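Local coordinates for probable adhesion protein (Pseudomonas aeruginosa PAO1, PDB 6R3Z) that probably acts as the periplasmic solute-binding protein of a transport system, capturing ferrous iron and similar divalent metal ions in a site built from histidines, at residues 148-152 against 260-264; 170-176 against 218-224. One frame throughout, in Å; residues are numbered along the deposited sequence.

Contact 1: 148-152 against 260-264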
loop_
_atom_site.group_PDB
_atom_site.type_symbol
_atom_site.label_atom_id
_atom_site.label_comp_id
_atom_site.label_asym_id
_atom_site.label_seq_id
_atom_site.Cartn_x
_atom_site.Cartn_y
_atom_site.Cartn_z
ATOM N N TYR A 148 -1.234 -15.401 9.409
ATOM C CA TYR A 148 -1.457 -14.432 8.343
ATOM C C TYR A 148 -0.204 -14.291 7.472
ATOM O O TYR A 148 -0.321 -14.343 6.246
ATOM C CB TYR A 148 -1.916 -13.078 8.897
ATOM C CG TYR A 148 -2.357 -12.096 7.830
ATOM C CD1 TYR A 148 -3.325 -12.445 6.884
ATOM C CD2 TYR A 148 -1.874 -10.789 7.816
ATOM C CE1 TYR A 148 -3.788 -11.518 5.945
ATOM C CE2 TYR A 148 -2.293 -9.871 6.854
ATOM C CZ TYR A 148 -3.267 -10.231 5.937
ATOM O OH TYR A 148 -3.676 -9.313 5.000
ATOM N N ALA A 149 0.982 -14.189 8.112
ATOM C CA ALA A 149 2.292 -14.118 7.447
ATOM C C ALA A 149 2.522 -15.372 6.578
ATOM O O ALA A 149 3.061 -15.253 5.478
ATOM C CB ALA A 149 3.401 -13.982 8.483
ATOM N N LYS A 150 2.044 -16.554 7.037
ATOM C CA LYS A 150 2.183 -17.797 6.269
ATOM C C LYS A 150 1.363 -17.678 4.952
ATOM O O LYS A 150 1.855 -18.055 3.880
ATOM C CB LYS A 150 1.724 -19.003 7.115
ATOM C CG LYS A 150 2.087 -20.341 6.500
ATOM C CD LYS A 150 1.661 -21.515 7.375
ATOM C CE LYS A 150 1.883 -22.818 6.642
ATOM N NZ LYS A 150 1.233 -23.958 7.331
ATOM N N ARG A 151 0.134 -17.125 5.043
ATOM C CA ARG A 151 -0.743 -16.921 3.878
ATOM C C ARG A 151 -0.098 -15.942 2.894
ATOM O O ARG A 151 -0.139 -16.185 1.691
ATOM C CB ARG A 151 -2.161 -16.455 4.283
ATOM C CG ARG A 151 -2.998 -17.577 4.927
ATOM C CD ARG A 151 -4.493 -17.494 4.592
ATOM N NE ARG A 151 -5.089 -16.159 4.745
ATOM C CZ ARG A 151 -5.464 -15.608 5.899
ATOM N NH1 ARG A 151 -5.266 -16.252 7.046
ATOM N NH2 ARG A 151 -6.035 -14.404 5.915
ATOM N N LEU A 152 0.525 -14.875 3.400
ATOM C CA LEU A 152 1.167 -13.873 2.528
ATOM C C LEU A 152 2.359 -14.483 1.759
ATOM O O LEU A 152 2.512 -14.215 0.563
ATOM C CB LEU A 152 1.559 -12.583 3.282
ATOM C CG LEU A 152 0.401 -11.801 3.967
ATOM C CD1 LEU A 152 0.925 -10.580 4.729
ATOM C CD2 LEU A 152 -0.720 -11.427 2.967
ATOM N N LYS A 260 -9.313 -8.065 1.655
ATOM C CA LYS A 260 -8.952 -7.141 0.573
ATOM C C LYS A 260 -7.458 -7.173 0.230
ATOM O O LYS A 260 -7.099 -7.288 -0.955
ATOM C CB LYS A 260 -9.361 -5.700 0.899
ATOM C CG LYS A 260 -9.245 -4.794 -0.335
ATOM C CD LYS A 260 -9.530 -3.339 0.026
ATOM C CE LYS A 260 -9.504 -2.405 -1.167
ATOM N NZ LYS A 260 -10.516 -2.787 -2.195
ATOM N N TYR A 261 -6.604 -7.038 1.254
ATOM C CA TYR A 261 -5.156 -7.002 1.034
ATOM C C TYR A 261 -4.664 -8.226 0.275
ATOM O O TYR A 261 -3.998 -8.066 -0.745
ATOM C CB TYR A 261 -4.358 -6.798 2.334
ATOM C CG TYR A 261 -2.882 -6.654 2.048
ATOM C CD1 TYR A 261 -2.374 -5.476 1.505
ATOM C CD2 TYR A 261 -2.015 -7.736 2.191
ATOM C CE1 TYR A 261 -1.029 -5.358 1.161
ATOM C CE2 TYR A 261 -0.662 -7.627 1.862
ATOM C CZ TYR A 261 -0.175 -6.433 1.345
ATOM O OH TYR A 261 1.134 -6.339 0.918
ATOM N N GLU A 262 -4.957 -9.432 0.769
ATOM C CA GLU A 262 -4.443 -10.627 0.098
ATOM C C GLU A 262 -5.035 -10.834 -1.323
ATOM O O GLU A 262 -4.288 -11.193 -2.238
ATOM C CB GLU A 262 -4.563 -11.876 0.976
ATOM C CG GLU A 262 -5.943 -12.393 1.270
ATOM C CD GLU A 262 -5.825 -13.259 2.510
ATOM O OE1 GLU A 262 -5.425 -14.444 2.403
ATOM O OE2 GLU A 262 -6.066 -12.715 3.607
ATOM N N GLU A 263 -6.317 -10.515 -1.523
ATOM C CA GLU A 263 -6.984 -10.630 -2.827
ATOM C C GLU A 263 -6.314 -9.722 -3.877
ATOM O O GLU A 263 -5.911 -10.199 -4.945
ATOM C CB GLU A 263 -8.498 -10.310 -2.719
ATOM C CG GLU A 263 -9.291 -11.390 -2.001
ATOM C CD GLU A 263 -10.692 -10.996 -1.564
ATOM O OE1 GLU A 263 -11.358 -10.233 -2.300
ATOM O OE2 GLU A 263 -11.130 -11.466 -0.488
ATOM N N GLU A 264 -6.135 -8.439 -3.537
ATOM C CA GLU A 264 -5.558 -7.442 -4.456
ATOM C C GLU A 264 -4.053 -7.594 -4.618
ATOM O O GLU A 264 -3.553 -7.349 -5.721
ATOM C CB GLU A 264 -5.976 -6.039 -4.056
ATOM C CG GLU A 264 -7.497 -5.968 -4.036
ATOM C CD GLU A 264 -8.155 -4.613 -4.005
ATOM O OE1 GLU A 264 -7.429 -3.592 -4.002
ATOM O OE2 GLU A 264 -9.408 -4.580 -3.960
HETATM O O HOH W 1 -5.939 -9.997 3.605
#
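Arg151 presents the NE and NH2 side of its guanidinium to the Glu262 carboxylate, one nitrogen to each oxygen. Arg151 NE to Glu262 OE1 and Arg151 NH2 to Glu262 OE2 are both 2.9 Å, and each oxygen is met on its syn lone pair. The guanidinium and carboxylate planes lie 8° apart, so the salt bridge is nearly coplanar. Glu262 reaches across because chi1 of 68° tucks CG over the backbone and the rest of the chain runs out straight. Asn22 of helix 14-24 also accepts from Arg151 NH2. Arg151 is exposed, making this the solvent side of the contact.

A water lies inside the salt bridge. It accepts from Tyr148 OH at 2.7 Å and from the backbone N of Glu262 at 3.1 Å, and donates to Glu262 OE2 at 2.7 Å. The backbone N-H, in the first turn of its helix, thus gains a partner. OE2 also lies near the plane of the Tyr148 ring, at the CE1 edge, so these side chains share a contact and the water.

The tightly packed side is formed by Tyr148, Leu152 and Tyr261, all buried. Tyr148 OH ends 3.6 Å from Tyr261 CD2, the two side chains crossing at about a right angle. Leu152 CD2 meets the edge of the Tyr261 ring, 4.0 Å from CE2. The hydroxyl of Tyr261 is bound to Phe113 O and Ser119 OG, fixing the far end of the ring.

The segment axes approach only to 11.4 Å and run 14° apart, leaving side chains and water to bridge helices 138-160 and 260-277, while helices 14-24 and 116-133 flank them. Helix 138-160, between the two sheets in sequence, is probably the long lobe-linking helix of family 9 solute-binding proteins; helix 260-277 packs against it.

Contact 2: 170-176 against 218-224; sequences DFRVATI and LDVKVIF
Ala174 and Val222 are joined by a backbone hydrogen bond, Ala174 N to Val222 O at 3.0 Å, within a parallel strand pair whose segment axes lie 22° apart. The same pattern continues with Phe224 N to Ala174 O and Ile176 N to Phe224 O. At the start of the pairing Arg172 O receives two donors: Lys221 N at 2.9 Å and, weakly, Val222 N at 3.5 Å. Lys221 has helical backbone angles.

Apolar contacts fall on both faces. Val173, Val222 and Phe224 share one: Val173 CG1 touches the edge of the Phe224 ring, 3.7 Å from CE2. From the loop before the strand, the end of the Phe171 ring reaches Val222 CG1. On the other face, Ala174 CB packs on Val220 CG1, and the CD1 methyls of Ile176 and Ile223 meet at 3.7 Å.

The polar group lies at the exposed end. Lys221, bent at chi2 (-65°), passes CG over Asp170 O and bonds NZ to Asp219 OD2 at 2.8 Å; its salt bridge to Asp170 OD2 is long. A water donates to both carboxylates, which probably eases their repulsion.

This is the central pair of a four-stranded parallel alpha/beta sheet, order 2-1-3-4, in the lobe carrying His177, His199 and His250. Strands 193-194 and 244-248 border it. Leu215 of helix 205-217 and Ile237 of helix 234-241 cover the Ala174 and Ile223 face, whereas Tyr246 of strand 244-248 touches Val222 and Phe224.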
loop_
_atom_site.group_PDB
_atom_site.type_symbol
_atom_site.label_atom_id
_atom_site.label_comp_id
_atom_site.label_asym_id
_atom_site.label_seq_id
_atom_site.Cartn_x
_atom_site.Cartn_y
_atom_site.Cartn_z
ATOM N N ASP A 170 17.195 -5.376 -20.553
ATOM C CA ASP A 170 16.535 -4.195 -21.150
ATOM C C ASP A 170 15.072 -3.979 -20.688
ATOM O O ASP A 170 14.377 -3.113 -21.244
ATOM C CB ASP A 170 16.615 -4.272 -22.694
ATOM C CG ASP A 170 15.730 -5.319 -23.363
ATOM O OD1 ASP A 170 15.314 -6.282 -22.674
ATOM O OD2 ASP A 170 15.450 -5.174 -24.576
ATOM N N PHE A 171 14.600 -4.769 -19.704
ATOM C CA PHE A 171 13.218 -4.654 -19.237
ATOM C C PHE A 171 13.050 -3.473 -18.278
ATOM O O PHE A 171 13.051 -3.649 -17.060
ATOM C CB PHE A 171 12.731 -5.966 -18.621
ATOM C CG PHE A 171 11.262 -6.013 -18.269
ATOM C CD1 PHE A 171 10.294 -6.125 -19.262
ATOM C CD2 PHE A 171 10.848 -5.969 -16.941
ATOM C CE1 PHE A 171 8.936 -6.199 -18.933
ATOM C CE2 PHE A 171 9.493 -6.061 -16.612
ATOM C CZ PHE A 171 8.545 -6.170 -17.613
ATOM N N ARG A 172 12.952 -2.263 -18.832
ATOM C CA ARG A 172 12.744 -1.066 -18.008
ATOM C C ARG A 172 11.263 -0.872 -17.766
ATOM O O ARG A 172 10.443 -1.098 -18.659
ATOM C CB ARG A 172 13.382 0.175 -18.610
ATOM C CG ARG A 172 14.905 0.266 -18.390
ATOM C CD ARG A 172 15.401 1.638 -18.830
ATOM N NE ARG A 172 16.863 1.771 -18.828
ATOM C CZ ARG A 172 17.585 2.140 -17.772
ATOM N NH1 ARG A 172 16.998 2.362 -16.600
ATOM N NH2 ARG A 172 18.906 2.254 -17.871
ATOM N N VAL A 173 10.934 -0.430 -16.549
ATOM C CA VAL A 173 9.572 -0.265 -16.040
ATOM C C VAL A 173 9.302 1.186 -15.625
ATOM O O VAL A 173 10.156 1.819 -15.018
ATOM C CB VAL A 173 9.437 -1.221 -14.801
ATOM C CG1 VAL A 173 8.217 -0.921 -13.941
ATOM C CG2 VAL A 173 9.450 -2.687 -15.235
ATOM N N ALA A 174 8.100 1.673 -15.919
ATOM C CA ALA A 174 7.621 2.975 -15.462
ATOM C C ALA A 174 6.272 2.764 -14.727
ATOM O O ALA A 174 5.578 1.773 -14.974
ATOM C CB ALA A 174 7.437 3.924 -16.633
ATOM N N THR A 175 5.913 3.678 -13.814
ATOM C CA THR A 175 4.629 3.626 -13.117
ATOM C C THR A 175 4.023 5.030 -13.132
ATOM O O THR A 175 4.769 6.009 -13.208
ATOM C CB THR A 175 4.706 3.062 -11.677
ATOM O OG1 THR A 175 5.330 4.004 -10.785
ATOM C CG2 THR A 175 5.378 1.678 -11.597
ATOM N N ILE A 176 2.690 5.139 -13.035
ATOM C CA ILE A 176 2.046 6.477 -12.978
ATOM C C ILE A 176 2.233 7.031 -11.546
ATOM O O ILE A 176 2.768 8.131 -11.372
ATOM C CB ILE A 176 0.529 6.391 -13.349
ATOM C CG1 ILE A 176 0.297 5.962 -14.828
ATOM C CG2 ILE A 176 -0.200 7.728 -13.032
ATOM C CD1 ILE A 176 0.854 6.873 -15.910
ATOM N N LEU A 218 14.786 6.135 -23.170
ATOM C CA LEU A 218 15.314 5.048 -22.330
ATOM C C LEU A 218 14.778 3.675 -22.688
ATOM O O LEU A 218 15.135 2.688 -22.025
ATOM C CB LEU A 218 15.095 5.352 -20.838
ATOM C CG LEU A 218 15.688 6.689 -20.357
ATOM C CD1 LEU A 218 15.435 6.896 -18.887
ATOM C CD2 LEU A 218 17.209 6.800 -20.680
ATOM N N ASP A 219 13.946 3.600 -23.755
ATOM C CA ASP A 219 13.330 2.356 -24.224
ATOM C C ASP A 219 12.593 1.618 -23.079
ATOM O O ASP A 219 12.839 0.437 -22.804
ATOM C CB ASP A 219 14.366 1.462 -24.947
ATOM C CG ASP A 219 13.763 0.334 -25.782
ATOM O OD1 ASP A 219 12.556 0.431 -26.154
ATOM O OD2 ASP A 219 14.492 -0.640 -26.072
ATOM N N VAL A 220 11.700 2.348 -22.382
ATOM C CA VAL A 220 10.900 1.756 -21.300
ATOM C C VAL A 220 9.945 0.761 -21.971
ATOM O O VAL A 220 9.372 1.070 -23.014
ATOM C CB VAL A 220 10.183 2.837 -20.447
ATOM C CG1 VAL A 220 9.140 2.230 -19.494
ATOM C CG2 VAL A 220 11.193 3.675 -19.674
ATOM N N LYS A 221 9.846 -0.443 -21.412
ATOM C CA LYS A 221 9.061 -1.531 -21.996
ATOM C C LYS A 221 7.610 -1.555 -21.544
ATOM O O LYS A 221 6.709 -1.854 -22.343
ATOM C CB LYS A 221 9.744 -2.893 -21.750
ATOM C CG LYS A 221 11.169 -3.015 -22.324
ATOM C CD LYS A 221 11.236 -2.952 -23.859
ATOM C CE LYS A 221 12.654 -2.921 -24.372
ATOM N NZ LYS A 221 12.697 -2.777 -25.859
ATOM N N VAL A 222 7.383 -1.323 -20.244
ATOM C CA VAL A 222 6.039 -1.407 -19.675
ATOM C C VAL A 222 5.740 -0.218 -18.775
ATOM O O VAL A 222 6.658 0.366 -18.195
ATOM C CB VAL A 222 5.780 -2.755 -18.926
ATOM C CG1 VAL A 222 6.093 -3.971 -19.803
ATOM C CG2 VAL A 222 6.538 -2.834 -17.603
ATOM N N ILE A 223 4.444 0.104 -18.640
ATOM C CA ILE A 223 3.960 1.114 -17.714
ATOM C C ILE A 223 2.827 0.491 -16.873
ATOM O O ILE A 223 1.926 -0.155 -17.430
ATOM C CB ILE A 223 3.592 2.486 -18.359
ATOM C CG1 ILE A 223 3.279 3.556 -17.269
ATOM C CG2 ILE A 223 2.447 2.346 -19.389
ATOM C CD1 ILE A 223 3.519 5.026 -17.705
ATOM N N PHE A 224 2.904 0.661 -15.544
ATOM C CA PHE A 224 1.871 0.214 -14.618
ATOM C C PHE A 224 1.057 1.416 -14.180
ATOM O O PHE A 224 1.589 2.316 -13.512
ATOM C CB PHE A 224 2.448 -0.536 -13.407
ATOM C CG PHE A 224 3.168 -1.817 -13.748
ATOM C CD1 PHE A 224 2.460 -2.969 -14.085
ATOM C CD2 PHE A 224 4.557 -1.874 -13.746
ATOM C CE1 PHE A 224 3.128 -4.153 -14.418
ATOM C CE2 PHE A 224 5.228 -3.053 -14.095
ATOM C CZ PHE A 224 4.509 -4.198 -14.397
HETATM O O HOH W 2 15.273 -0.721 -22.333
HETATM O O HOH W 3 15.850 -3.004 -26.202
HETATM O O HOH W 4 18.117 2.530 -21.606
#

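Along the chain the order is 148-152, 170-176, 218-224, 260-264, so both strands of contact 2 fall between the two helices of contact 1 in the sequence. Helix 138-160 leads into strand 172-175, yet the contact centres are 27 Å apart and their nearest atoms about 11 Å. Contact 2 joins the two central strands of the second four-stranded parallel sheet; contact 1 joins the helix that precedes this sheet to helix 260-277, which follows it. Neither is a metal site, but the side chains of Tyr261 and Thr175 lie about 13 Å and 10 Å from the nickel ion. His177 directly follows segment 170-176, consistent with the sheet positioning this ligand.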